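Local coordinates for protein glucose-6-phosphate dehydrogenase (Trypanosoma cruzi, PDB 5AQ1) that catalyses the NADP-dependent oxidation of glucose 6-phosphate, the entry step of the pentose phosphate pathway, and so probably helps maintain redox balance, at residues C242-F247 / D375-F380; A308-C313 / T471-A476; F344-L349 / P360-A365. All coordinates share one frame; numbering follows the deposited sequence.

Contact 1: residues C242-F247 / D375-F380; sequences CVQITF and DIRIQF
Six backbone hydrogen bonds join C242, Q244 and T246 to Q379, R377 and D375 in antiparallel register. The middle pair is the straightest, Q244 N to R377 O closing at 172° over 2.9 Å, and the reciprocal bond runs from R377 N to Q244 O. Between these pairs V243 lies opposite I378 and I245 opposite I376, as non-hydrogen-bonded pairs.

Apolar contact belongs to the V243 face. CG1 of I378 stands anti to the carbonyl carbon, and the turn at chi2 (-65°) brings I378 CD1 against both V243 methyls, 3.8 Å from V243 CG1. On this face helix 264-282 covers I245 and I376.

The other face is polar. R377 runs alongside Q244 with its guanidinium plane 88° from the amide plane, and R377 CD lies 3.7 Å from Q244 NE2. R377 NE makes a salt bridge to D375 OD2, reached from above the carboxylate plane, while NH1 pairs with E395. A water takes a hydrogen bond from Q244 NE2, bonds T246 OG1, which also hydrogen-bonds R364 NE, and can donate to D375 OD1 at 2.8 Å, in competition with other acceptors.

The sheet thus separates an apolar, helix-covered side from a largely polar one, where water links amide, hydroxyl and carboxylate and the arginine probably steadies the negative charge of D375.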
ATOM      1  N   CYS B 242      -7.019  -6.213  14.301  1.00 37.96           N
ATOM      2  CA  CYS B 242      -6.865  -7.109  15.438  1.00 39.46           C
ATOM      3  C   CYS B 242      -6.850  -8.575  14.998  1.00 38.27           C
ATOM      4  O   CYS B 242      -7.574  -8.961  14.078  1.00 38.17           O
ATOM      5  CB  CYS B 242      -8.007  -6.883  16.428  1.00 41.48           C
ATOM      6  SG  CYS B 242      -7.932  -7.945  17.886  1.00 48.75           S
ATOM      7  N   VAL B 243      -6.025  -9.383  15.664  1.00 37.45           N
ATOM      8  CA  VAL B 243      -5.951 -10.824  15.408  1.00 36.68           C
ATOM      9  C   VAL B 243      -6.257 -11.589  16.694  1.00 37.00           C
ATOM     10  O   VAL B 243      -5.625 -11.349  17.724  1.00 37.11           O
ATOM     11  CB  VAL B 243      -4.560 -11.237  14.889  1.00 35.49           C
ATOM     12  CG1 VAL B 243      -4.462 -12.750  14.738  1.00 35.61           C
ATOM     13  CG2 VAL B 243      -4.261 -10.552  13.565  1.00 35.75           C
ATOM     14  N   GLN B 244      -7.227 -12.500  16.631  1.00 36.54           N
ATOM     15  CA  GLN B 244      -7.614 -13.303  17.787  1.00 36.37           C
ATOM     16  C   GLN B 244      -7.402 -14.787  17.502  1.00 35.65           C
ATOM     17  O   GLN B 244      -7.829 -15.292  16.464  1.00 37.27           O
ATOM     18  CB  GLN B 244      -9.075 -13.052  18.159  1.00 36.99           C
ATOM     19  CG  GLN B 244      -9.444 -13.550  19.551  1.00 37.89           C
ATOM     20  CD  GLN B 244     -10.929 -13.465  19.842  1.00 37.83           C
ATOM     21  OE1 GLN B 244     -11.349 -12.782  20.771  1.00 38.07           O
ATOM     22  NE2 GLN B 244     -11.727 -14.164  19.051  1.00 38.30           N
ATOM     23  N   ILE B 245      -6.736 -15.471  18.429  1.00 34.81           N
ATOM     24  CA  ILE B 245      -6.529 -16.916  18.354  1.00 33.93           C
ATOM     25  C   ILE B 245      -7.201 -17.540  19.574  1.00 33.40           C
ATOM     26  O   ILE B 245      -6.872 -17.196  20.714  1.00 33.07           O
ATOM     27  CB  ILE B 245      -5.028 -17.272  18.323  1.00 34.36           C
ATOM     28  CG1 ILE B 245      -4.351 -16.612  17.115  1.00 34.04           C
ATOM     29  CG2 ILE B 245      -4.842 -18.781  18.251  1.00 35.17           C
ATOM     30  CD1 ILE B 245      -2.837 -16.646  17.151  1.00 33.86           C
ATOM     31  N   THR B 246      -8.135 -18.457  19.327  1.00 33.04           N
ATOM     32  CA  THR B 246      -9.028 -18.961  20.372  1.00 33.94           C
ATOM     33  C   THR B 246      -9.006 -20.483  20.509  1.00 34.16           C
ATOM     34  O   THR B 246      -9.105 -21.207  19.523  1.00 31.80           O
ATOM     35  CB  THR B 246     -10.473 -18.522  20.094  1.00 34.19           C
ATOM     36  OG1 THR B 246     -10.526 -17.092  20.044  1.00 35.06           O
ATOM     37  CG2 THR B 246     -11.424 -19.036  21.168  1.00 34.66           C
ATOM     38  N   PHE B 247      -8.894 -20.943  21.753  1.00 36.21           N
ATOM     39  CA  PHE B 247      -8.958 -22.359  22.096  1.00 37.26           C
ATOM     40  C   PHE B 247     -10.007 -22.527  23.189  1.00 38.08           C
ATOM     41  O   PHE B 247      -9.928 -21.883  24.232  1.00 39.21           O
ATOM     42  CB  PHE B 247      -7.583 -22.843  22.572  1.00 37.56           C
ATOM     43  CG  PHE B 247      -7.593 -24.194  23.232  1.00 39.05           C
ATOM     44  CD1 PHE B 247      -7.823 -24.313  24.599  1.00 40.99           C
ATOM     45  CD2 PHE B 247      -7.342 -25.348  22.501  1.00 40.07           C
ATOM     46  CE1 PHE B 247      -7.821 -25.553  25.220  1.00 41.83           C
ATOM     47  CE2 PHE B 247      -7.342 -26.594  23.119  1.00 41.21           C
ATOM     48  CZ  PHE B 247      -7.577 -26.695  24.477  1.00 41.37           C
ATOM     49  N   ASP B 375     -10.290 -21.606  16.596  1.00 35.84           N
ATOM     50  CA  ASP B 375     -10.382 -20.739  15.422  1.00 36.32           C
ATOM     51  C   ASP B 375      -9.428 -19.559  15.459  1.00 34.05           C
ATOM     52  O   ASP B 375      -8.918 -19.164  16.513  1.00 33.27           O
ATOM     53  CB  ASP B 375     -11.841 -20.309  15.135  1.00 38.80           C
ATOM     54  CG  ASP B 375     -12.375 -19.236  16.091  1.00 41.22           C
ATOM     55  OD1 ASP B 375     -11.650 -18.778  17.000  1.00 43.72           O
ATOM     56  OD2 ASP B 375     -13.551 -18.843  15.917  1.00 41.49           O
ATOM     57  N   ILE B 376      -9.187 -19.026  14.269  1.00 32.60           N
ATOM     58  CA  ILE B 376      -8.329 -17.875  14.059  1.00 31.77           C
ATOM     59  C   ILE B 376      -9.205 -16.804  13.431  1.00 31.15           C
ATOM     60  O   ILE B 376      -9.916 -17.077  12.461  1.00 30.18           O
ATOM     61  CB  ILE B 376      -7.171 -18.228  13.102  1.00 31.05           C
ATOM     62  CG1 ILE B 376      -6.317 -19.359  13.685  1.00 30.13           C
ATOM     63  CG2 ILE B 376      -6.302 -17.010  12.818  1.00 30.60           C
ATOM     64  CD1 ILE B 376      -5.526 -20.116  12.645  1.00 29.81           C
ATOM     65  N   ARG B 377      -9.169 -15.599  13.986  1.00 31.18           N
ATOM     66  CA  ARG B 377      -9.953 -14.490  13.450  1.00 32.02           C
ATOM     67  C   ARG B 377      -9.062 -13.295  13.125  1.00 31.11           C
ATOM     68  O   ARG B 377      -8.497 -12.675  14.022  1.00 30.31           O
ATOM     69  CB  ARG B 377     -11.058 -14.101  14.429  1.00 32.93           C
ATOM     70  CG  ARG B 377     -12.190 -15.111  14.479  1.00 34.33           C
ATOM     71  CD  ARG B 377     -13.042 -14.950  15.723  1.00 35.12           C
ATOM     72  NE  ARG B 377     -14.112 -15.949  15.782  1.00 36.62           N
ATOM     73  CZ  ARG B 377     -15.254 -15.890  15.098  1.00 36.50           C
ATOM     74  NH1 ARG B 377     -15.512 -14.876  14.279  1.00 38.07           N
ATOM     75  NH2 ARG B 377     -16.152 -16.853  15.236  1.00 36.60           N
ATOM     76  N   ILE B 378      -8.939 -12.995  11.834  1.00 30.88           N
ATOM     77  CA  ILE B 378      -8.220 -11.816  11.364  1.00 30.81           C
ATOM     78  C   ILE B 378      -9.248 -10.712  11.130  1.00 30.86           C
ATOM     79  O   ILE B 378      -9.900 -10.669  10.081  1.00 30.71           O
ATOM     80  CB  ILE B 378      -7.466 -12.084  10.040  1.00 31.35           C
ATOM     81  CG1 ILE B 378      -6.659 -13.387  10.106  1.00 31.32           C
ATOM     82  CG2 ILE B 378      -6.559 -10.907   9.691  1.00 30.88           C
ATOM     83  CD1 ILE B 378      -5.532 -13.371  11.116  1.00 31.49           C
ATOM     84  N   GLN B 379      -9.395  -9.824  12.108  1.00 30.57           N
ATOM     85  CA  GLN B 379     -10.372  -8.742  12.026  1.00 31.11           C
ATOM     86  C   GLN B 379      -9.756  -7.493  11.398  1.00 30.18           C
ATOM     87  O   GLN B 379      -8.854  -6.880  11.969  1.00 29.42           O
ATOM     88  CB  GLN B 379     -10.922  -8.426  13.415  1.00 32.21           C
ATOM     89  CG  GLN B 379     -12.022  -7.382  13.432  1.00 32.99           C
ATOM     90  CD  GLN B 379     -12.750  -7.336  14.761  1.00 33.98           C
ATOM     91  OE1 GLN B 379     -12.469  -6.487  15.604  1.00 35.11           O
ATOM     92  NE2 GLN B 379     -13.683  -8.256  14.959  1.00 34.46           N
ATOM     93  N   PHE B 380     -10.263  -7.122  10.224  1.00 30.40           N
ATOM     94  CA  PHE B 380      -9.764  -5.962   9.490  1.00 30.92           C
ATOM     95  C   PHE B 380     -10.355  -4.656  10.017  1.00 30.53           C
ATOM     96  O   PHE B 380     -11.306  -4.650  10.804  1.00 30.04           O
ATOM     97  CB  PHE B 380     -10.047  -6.111   7.990  1.00 31.21           C
ATOM     98  CG  PHE B 380      -9.415  -7.329   7.376  1.00 31.48           C
ATOM     99  CD1 PHE B 380      -8.072  -7.332   7.027  1.00 31.33           C
ATOM    100  CD2 PHE B 380     -10.158  -8.483   7.169  1.00 32.36           C
ATOM    101  CE1 PHE B 380      -7.482  -8.458   6.471  1.00 31.00           C
ATOM    102  CE2 PHE B 380      -9.573  -9.611   6.613  1.00 32.02           C
ATOM    103  CZ  PHE B 380      -8.233  -9.597   6.261  1.00 30.92           C
TER
HETATM  104  O   HOH W   1     -10.329 -16.341  17.498  1.00 35.86           O

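Contact 2: residues A308-C313 / T471-A476; sequences ANPAEC and TPLLHA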
ATOM      1  N   ALA B 308       4.778 -11.484  27.281  1.00 36.43           N
ATOM      2  CA  ALA B 308       3.519 -11.230  27.969  1.00 36.75           C
ATOM      3  C   ALA B 308       3.786 -10.706  29.368  1.00 38.53           C
ATOM      4  O   ALA B 308       4.820 -11.008  29.965  1.00 38.24           O
ATOM      5  CB  ALA B 308       2.689 -12.505  28.034  1.00 36.45           C
ATOM      6  N   ASN B 309       2.856  -9.916  29.894  1.00 41.08           N
ATOM      7  CA  ASN B 309       2.980  -9.435  31.263  1.00 45.04           C
ATOM      8  C   ASN B 309       1.632  -9.394  31.992  1.00 45.72           C
ATOM      9  O   ASN B 309       0.582  -9.314  31.348  1.00 46.50           O
ATOM     10  CB  ASN B 309       3.685  -8.073  31.289  1.00 46.59           C
ATOM     11  CG  ASN B 309       2.771  -6.931  30.921  1.00 47.18           C
ATOM     12  OD1 ASN B 309       2.319  -6.182  31.787  1.00 46.72           O
ATOM     13  ND2 ASN B 309       2.482  -6.797  29.633  1.00 47.30           N
ATOM     14  N   PRO B 310       1.659  -9.466  33.338  1.00 46.48           N
ATOM     15  CA  PRO B 310       0.444  -9.551  34.160  1.00 47.90           C
ATOM     16  C   PRO B 310      -0.639  -8.526  33.836  1.00 48.59           C
ATOM     17  O   PRO B 310      -1.827  -8.854  33.885  1.00 51.62           O
ATOM     18  CB  PRO B 310       0.966  -9.309  35.579  1.00 50.01           C
ATOM     19  CG  PRO B 310       2.378  -9.766  35.543  1.00 48.65           C
ATOM     20  CD  PRO B 310       2.878  -9.443  34.171  1.00 46.67           C
ATOM     21  N   ALA B 311      -0.234  -7.300  33.515  1.00 48.48           N
ATOM     22  CA  ALA B 311      -1.188  -6.229  33.231  1.00 49.06           C
ATOM     23  C   ALA B 311      -2.020  -6.515  31.985  1.00 48.16           C
ATOM     24  O   ALA B 311      -3.179  -6.110  31.909  1.00 52.85           O
ATOM     25  CB  ALA B 311      -0.466  -4.895  33.090  1.00 48.54           C
ATOM     26  N   GLU B 312      -1.431  -7.206  31.014  1.00 46.09           N
ATOM     27  CA  GLU B 312      -2.112  -7.500  29.759  1.00 45.90           C
ATOM     28  C   GLU B 312      -2.582  -8.951  29.686  1.00 44.16           C
ATOM     29  O   GLU B 312      -2.396  -9.626  28.675  1.00 41.95           O
ATOM     30  CB  GLU B 312      -1.193  -7.158  28.582  1.00 47.40           C
ATOM     31  CG  GLU B 312      -0.843  -5.679  28.496  1.00 48.84           C
ATOM     32  CD  GLU B 312      -0.013  -5.339  27.273  1.00 49.55           C
ATOM     33  OE1 GLU B 312       1.114  -5.868  27.153  1.00 50.62           O
ATOM     34  OE2 GLU B 312      -0.484  -4.539  26.435  1.00 49.16           O
ATOM     35  N   CYS B 313      -3.187  -9.433  30.769  1.00 45.16           N
ATOM     36  CA  CYS B 313      -3.802 -10.759  30.770  1.00 45.31           C
ATOM     37  C   CYS B 313      -4.933 -10.876  31.787  1.00 44.93           C
ATOM     38  O   CYS B 313      -4.980 -10.130  32.767  1.00 45.77           O
ATOM     39  CB  CYS B 313      -2.759 -11.851  31.034  1.00 46.32           C
ATOM     40  SG  CYS B 313      -2.457 -12.218  32.776  1.00 50.31           S
ATOM     41  N   THR B 471       7.661 -16.915  29.975  1.00 35.44           N
ATOM     42  CA  THR B 471       8.331 -17.267  31.231  1.00 36.46           C
ATOM     43  C   THR B 471       8.202 -16.197  32.322  1.00 37.33           C
ATOM     44  O   THR B 471       7.853 -16.532  33.451  1.00 38.45           O
ATOM     45  CB  THR B 471       9.810 -17.656  31.007  1.00 36.80           C
ATOM     46  OG1 THR B 471       9.864 -18.918  30.334  1.00 36.72           O
ATOM     47  CG2 THR B 471      10.565 -17.774  32.329  1.00 38.10           C
ATOM     48  N   PRO B 472       8.485 -14.916  31.999  1.00 37.41           N
ATOM     49  CA  PRO B 472       8.281 -13.864  33.006  1.00 38.63           C
ATOM     50  C   PRO B 472       6.881 -13.869  33.621  1.00 38.98           C
ATOM     51  O   PRO B 472       6.750 -13.721  34.838  1.00 39.74           O
ATOM     52  CB  PRO B 472       8.516 -12.572  32.221  1.00 37.95           C
ATOM     53  CG  PRO B 472       9.458 -12.960  31.142  1.00 37.23           C
ATOM     54  CD  PRO B 472       9.151 -14.392  30.792  1.00 36.79           C
ATOM     55  N   LEU B 473       5.855 -14.049  32.789  1.00 38.28           N
ATOM     56  CA  LEU B 473       4.474 -14.139  33.269  1.00 39.43           C
ATOM     57  C   LEU B 473       4.263 -15.370  34.144  1.00 40.41           C
ATOM     58  O   LEU B 473       3.685 -15.276  35.228  1.00 41.31           O
ATOM     59  CB  LEU B 473       3.484 -14.163  32.101  1.00 38.64           C
ATOM     60  CG  LEU B 473       2.006 -14.416  32.444  1.00 39.32           C
ATOM     61  CD1 LEU B 473       1.491 -13.434  33.488  1.00 40.82           C
ATOM     62  CD2 LEU B 473       1.151 -14.343  31.189  1.00 38.58           C
ATOM     63  N   LEU B 474       4.742 -16.516  33.671  1.00 40.59           N
ATOM     64  CA  LEU B 474       4.585 -17.775  34.392  1.00 41.65           C
ATOM     65  C   LEU B 474       5.197 -17.712  35.787  1.00 43.08           C
ATOM     66  O   LEU B 474       4.577 -18.151  36.754  1.00 44.11           O
ATOM     67  CB  LEU B 474       5.201 -18.933  33.602  1.00 41.40           C
ATOM     68  CG  LEU B 474       4.455 -19.315  32.319  1.00 40.96           C
ATOM     69  CD1 LEU B 474       5.315 -20.211  31.444  1.00 40.58           C
ATOM     70  CD2 LEU B 474       3.120 -19.982  32.623  1.00 41.15           C
ATOM     71  N   HIS B 475       6.407 -17.167  35.891  1.00 43.95           N
ATOM     72  CA  HIS B 475       7.072 -17.038  37.189  1.00 46.22           C
ATOM     73  C   HIS B 475       6.303 -16.105  38.126  1.00 47.12           C
ATOM     74  O   HIS B 475       6.206 -16.371  39.325  1.00 49.58           O
ATOM     75  CB  HIS B 475       8.524 -16.570  37.037  1.00 45.92           C
ATOM     76  CG  HIS B 475       9.448 -17.624  36.507  1.00 45.52           C
ATOM     77  ND1 HIS B 475      10.752 -17.358  36.152  1.00 45.76           N
ATOM     78  CD2 HIS B 475       9.254 -18.942  36.260  1.00 45.19           C
ATOM     79  CE1 HIS B 475      11.324 -18.467  35.718  1.00 45.26           C
ATOM     80  NE2 HIS B 475      10.436 -19.442  35.771  1.00 44.82           N
ATOM     81  N   ALA B 476       5.748 -15.027  37.577  1.00 45.53           N
ATOM     82  CA  ALA B 476       4.891 -14.128  38.348  1.00 45.92           C
ATOM     83  C   ALA B 476       3.667 -14.867  38.897  1.00 45.43           C
ATOM     84  O   ALA B 476       3.325 -14.723  40.071  1.00 46.41           O
ATOM     85  CB  ALA B 476       4.455 -12.947  37.497  1.00 44.89           C
TER
HETATM   86  O   HOH W   2       6.004 -13.520  30.114  1.00 23.63           O
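L473 reaches from its helix into the loop 308-313 and spreads its two methyls over different parts of it. L473 CD2 lies 4.0 Å from A308 CB, while L473 CD1 lies against the backbone and ring of P310, 4.0 Å from P310 N. On the sulfur of C313 the same methyl closes in as well, L473 CD1 being 4.2 Å from C313 SG. With CG anti to the backbone N (chi1 173°), the side chain extends from the helix surface, so that its two methyls reach different residues of the loop. One helical turn on, A476 adds a lighter touch, A476 CB resting 4.3 Å from P310 CG beside the exposed P310.

No direct hydrogen bond crosses between the segments. A water does so instead, donating to A308 O at 2.8 Å and accepting from L473 N at 2.7 Å. The helix is kinked at P472 and L473, where the backbone N of neither bonds the turn before, and the water takes the L473 N-H.

Bonds within the loop help to shape it. N309 OD1 accepts from A311 N in an Asx turn, with the donor above the carbonyl plane, and E312 N bonds N309 O at 2.9 Å. A weak bond from N309 ND2 to E312 OE1 ties the two side chains together, and E312 OE2 in turn forms a salt bridge with R348.

Further out, a backbone bond links A308 to I469 on the same helix as L473, and V482 packs on P310, C313 and A476. The contact therefore fastens helix 460-479 to the loop that leads from helix 291-302 into strand 313-319, with I266 of helix 264-282 against L473 and strand 344-349 against A308 and C313.

Contact 3: residues F344-L349 / P360-A365; sequences FAVLRL and PFIIRA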
ATOM      1  N   PHE B 344      -7.970 -21.083  32.509  1.00 41.42           N
ATOM      2  CA  PHE B 344      -8.391 -20.121  31.490  1.00 41.46           C
ATOM      3  C   PHE B 344      -7.422 -18.934  31.458  1.00 41.34           C
ATOM      4  O   PHE B 344      -6.944 -18.487  32.504  1.00 42.38           O
ATOM      5  CB  PHE B 344      -9.807 -19.633  31.804  1.00 42.70           C
ATOM      6  CG  PHE B 344     -10.311 -18.564  30.872  1.00 43.74           C
ATOM      7  CD1 PHE B 344     -10.013 -17.224  31.099  1.00 44.16           C
ATOM      8  CD2 PHE B 344     -11.104 -18.890  29.779  1.00 43.84           C
ATOM      9  CE1 PHE B 344     -10.481 -16.238  30.246  1.00 44.49           C
ATOM     10  CE2 PHE B 344     -11.576 -17.904  28.923  1.00 43.69           C
ATOM     11  CZ  PHE B 344     -11.264 -16.577  29.155  1.00 43.31           C
ATOM     12  N   ALA B 345      -7.140 -18.418  30.264  1.00 40.18           N
ATOM     13  CA  ALA B 345      -6.274 -17.248  30.127  1.00 40.63           C
ATOM     14  C   ALA B 345      -6.515 -16.495  28.823  1.00 40.90           C
ATOM     15  O   ALA B 345      -6.571 -17.109  27.759  1.00 41.64           O
ATOM     16  CB  ALA B 345      -4.817 -17.664  30.221  1.00 40.42           C
ATOM     17  N   VAL B 346      -6.671 -15.174  28.916  1.00 41.23           N
ATOM     18  CA  VAL B 346      -6.630 -14.295  27.750  1.00 40.97           C
ATOM     19  C   VAL B 346      -5.380 -13.441  27.856  1.00 41.49           C
ATOM     20  O   VAL B 346      -5.147 -12.813  28.881  1.00 42.11           O
ATOM     21  CB  VAL B 346      -7.825 -13.323  27.676  1.00 41.97           C
ATOM     22  CG1 VAL B 346      -7.800 -12.561  26.357  1.00 41.76           C
ATOM     23  CG2 VAL B 346      -9.139 -14.059  27.825  1.00 43.72           C
ATOM     24  N   LEU B 347      -4.585 -13.419  26.790  1.00 41.51           N
ATOM     25  CA  LEU B 347      -3.369 -12.615  26.723  1.00 40.98           C
ATOM     26  C   LEU B 347      -3.486 -11.604  25.592  1.00 40.13           C
ATOM     27  O   LEU B 347      -4.077 -11.908  24.557  1.00 38.76           O
ATOM     28  CB  LEU B 347      -2.161 -13.521  26.464  1.00 40.69           C
ATOM     29  CG  LEU B 347      -1.429 -14.125  27.662  1.00 41.78           C
ATOM     30  CD1 LEU B 347      -2.378 -14.713  28.689  1.00 42.88           C
ATOM     31  CD2 LEU B 347      -0.452 -15.183  27.180  1.00 41.81           C
ATOM     32  N   ARG B 348      -2.938 -10.406  25.796  1.00 40.15           N
ATOM     33  CA  ARG B 348      -2.712  -9.468  24.699  1.00 40.45           C
ATOM     34  C   ARG B 348      -1.215  -9.375  24.441  1.00 39.25           C
ATOM     35  O   ARG B 348      -0.451  -8.955  25.314  1.00 40.24           O
ATOM     36  CB  ARG B 348      -3.277  -8.078  25.003  1.00 43.73           C
ATOM     37  CG  ARG B 348      -2.985  -7.059  23.903  1.00 45.73           C
ATOM     38  CD  ARG B 348      -3.781  -5.767  24.048  1.00 49.51           C
ATOM     39  NE  ARG B 348      -3.280  -4.912  25.129  1.00 52.32           N
ATOM     40  CZ  ARG B 348      -3.982  -4.495  26.187  1.00 53.56           C
ATOM     41  NH1 ARG B 348      -5.262  -4.824  26.354  1.00 53.50           N
ATOM     42  NH2 ARG B 348      -3.393  -3.722  27.091  1.00 55.74           N
ATOM     43  N   LEU B 349      -0.801  -9.769  23.240  1.00 37.75           N
ATOM     44  CA  LEU B 349       0.598  -9.698  22.838  1.00 37.38           C
ATOM     45  C   LEU B 349       0.795  -8.645  21.757  1.00 37.79           C
ATOM     46  O   LEU B 349      -0.134  -8.314  21.016  1.00 37.41           O
ATOM     47  CB  LEU B 349       1.075 -11.056  22.322  1.00 37.24           C
ATOM     48  CG  LEU B 349       0.855 -12.249  23.256  1.00 37.95           C
ATOM     49  CD1 LEU B 349       1.343 -13.528  22.596  1.00 37.81           C
ATOM     50  CD2 LEU B 349       1.544 -12.048  24.597  1.00 38.53           C
ATOM     51  N   PRO B 360      -2.961  -5.433  17.960  1.00 36.16           N
ATOM     52  CA  PRO B 360      -3.044  -6.316  19.120  1.00 35.88           C
ATOM     53  C   PRO B 360      -3.325  -7.770  18.738  1.00 35.70           C
ATOM     54  O   PRO B 360      -4.184  -8.044  17.894  1.00 33.93           O
ATOM     55  CB  PRO B 360      -4.220  -5.736  19.912  1.00 36.46           C
ATOM     56  CG  PRO B 360      -5.074  -5.082  18.885  1.00 36.45           C
ATOM     57  CD  PRO B 360      -4.111  -4.517  17.887  1.00 36.30           C
ATOM     58  N   PHE B 361      -2.598  -8.688  19.368  1.00 35.77           N
ATOM     59  CA  PHE B 361      -2.835 -10.117  19.197  1.00 35.10           C
ATOM     60  C   PHE B 361      -3.454 -10.681  20.461  1.00 35.44           C
ATOM     61  O   PHE B 361      -2.818 -10.687  21.513  1.00 34.69           O
ATOM     62  CB  PHE B 361      -1.533 -10.838  18.868  1.00 34.13           C
ATOM     63  CG  PHE B 361      -1.102 -10.651  17.451  1.00 33.91           C
ATOM     64  CD1 PHE B 361      -0.363  -9.538  17.080  1.00 34.09           C
ATOM     65  CD2 PHE B 361      -1.455 -11.572  16.483  1.00 33.77           C
ATOM     66  CE1 PHE B 361       0.032  -9.359  15.768  1.00 34.06           C
ATOM     67  CE2 PHE B 361      -1.065 -11.398  15.168  1.00 34.18           C
ATOM     68  CZ  PHE B 361      -0.320 -10.291  14.810  1.00 33.77           C
ATOM     69  N   ILE B 362      -4.697 -11.144  20.347  1.00 36.14           N
ATOM     70  CA  ILE B 362      -5.422 -11.723  21.469  1.00 37.77           C
ATOM     71  C   ILE B 362      -5.301 -13.239  21.412  1.00 38.16           C
ATOM     72  O   ILE B 362      -5.796 -13.871  20.481  1.00 39.05           O
ATOM     73  CB  ILE B 362      -6.924 -11.365  21.437  1.00 39.80           C
ATOM     74  CG1 ILE B 362      -7.144  -9.875  21.162  1.00 40.10           C
ATOM     75  CG2 ILE B 362      -7.597 -11.771  22.742  1.00 41.21           C
ATOM     76  CD1 ILE B 362      -6.480  -8.956  22.160  1.00 40.94           C
ATOM     77  N   ILE B 363      -4.632 -13.818  22.401  1.00 39.15           N
ATOM     78  CA  ILE B 363      -4.546 -15.269  22.527  1.00 39.35           C
ATOM     79  C   ILE B 363      -5.442 -15.676  23.682  1.00 39.08           C
ATOM     80  O   ILE B 363      -5.257 -15.192  24.800  1.00 38.88           O
ATOM     81  CB  ILE B 363      -3.117 -15.753  22.856  1.00 40.21           C
ATOM     82  CG1 ILE B 363      -2.066 -15.071  21.969  1.00 40.65           C
ATOM     83  CG2 ILE B 363      -3.037 -17.274  22.742  1.00 39.98           C
ATOM     84  CD1 ILE B 363      -2.004 -15.593  20.553  1.00 41.13           C
ATOM     85  N   ARG B 364      -6.414 -16.544  23.428  1.00 38.11           N
ATOM     86  CA  ARG B 364      -7.233 -17.060  24.520  1.00 40.61           C
ATOM     87  C   ARG B 364      -7.393 -18.576  24.469  1.00 40.49           C
ATOM     88  O   ARG B 364      -7.478 -19.180  23.399  1.00 39.88           O
ATOM     89  CB  ARG B 364      -8.592 -16.354  24.581  1.00 41.56           C
ATOM     90  CG  ARG B 364      -9.392 -16.397  23.299  1.00 40.92           C
ATOM     91  CD  ARG B 364     -10.678 -15.614  23.462  1.00 41.62           C
ATOM     92  NE  ARG B 364     -11.612 -15.925  22.387  1.00 41.35           N
ATOM     93  CZ  ARG B 364     -12.937 -15.828  22.473  1.00 41.91           C
ATOM     94  NH1 ARG B 364     -13.526 -15.419  23.595  1.00 42.48           N
ATOM     95  NH2 ARG B 364     -13.680 -16.153  21.423  1.00 42.23           N
ATOM     96  N   ALA B 365      -7.413 -19.175  25.654  1.00 39.84           N
ATOM     97  CA  ALA B 365      -7.457 -20.619  25.799  1.00 39.69           C
ATOM     98  C   ALA B 365      -8.099 -20.959  27.132  1.00 40.14           C
ATOM     99  O   ALA B 365      -7.718 -20.412  28.168  1.00 40.80           O
ATOM    100  CB  ALA B 365      -6.051 -21.196  25.727  1.00 39.79           C
TER
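A beta hairpin in the large mixed sheet of the C-terminal domain is formed here by strands 344-349 and 361-366, antiparallel neighbours joined by a short connection. Three hydrogen-bonded pairs, A345 with A365, L347 with I363 and L349 with F361, each contribute two backbone bonds. The shortest runs from L347 N to I363 O at 2.7 Å, and L349 N to F361 O is nearly straight at 174°. Between them, CA-H groups point at carbonyls, as from R364 CA to A345 O at 3.3 Å.

On one face V346 and I362 cross obliquely, with V346 CG1 3.7 Å from I362 CG2. The other V346 branch, CG2, runs alongside R364 CB, and beyond that point the R364 chain leads away from strand 344-349 toward strand 240-248. R348 runs extended to CD, which lies beside P360 CB, and the bend at chi3 (74°) then redirects the guanidinium, whose NH1 hydrogen-bonds S504 OG. Helix 495-504 covers V346, R348 and I362.

L347, L349, F361 and I363 occupy the opposite face, where helix 264-282 packs on F361, I363 and A365; the side chain of that last residue lies about 9 Å from the bound glucose 6-phosphate. Here L349 CD1 meets I363 CG1 diagonally at 3.8 Å, and the F361 ring, edge-to-face with W356, turns its own edge to L349 O, which lies near the ring plane 4.1 Å from F361 CD1.

How the contacts relate
Contacts 1 and 3 are successive parts of one mixed sheet, their centres 10 Å apart. Strands 240-248 and 361-366 run parallel as neighbours, joined by probable hydrogen bonds from I245 N to I362 O and from I362 N to V243 O. Contact 2 lies beyond the hairpin, where the loop enters strand 313-319, its centre 21 Å from that of contact 1 and 11 Å from that of contact 3, which it touches where C313 CB packs on L347 CD1. Along the chain, 242-247 comes first, then 308-313, both strands of contact 3, 375-380 and finally 471-476. Distant sequence is thus gathered into one domain, and helix 264-282 packs against residues of all three contacts, carrying the glucose 6-phosphate ligands D268 and H273.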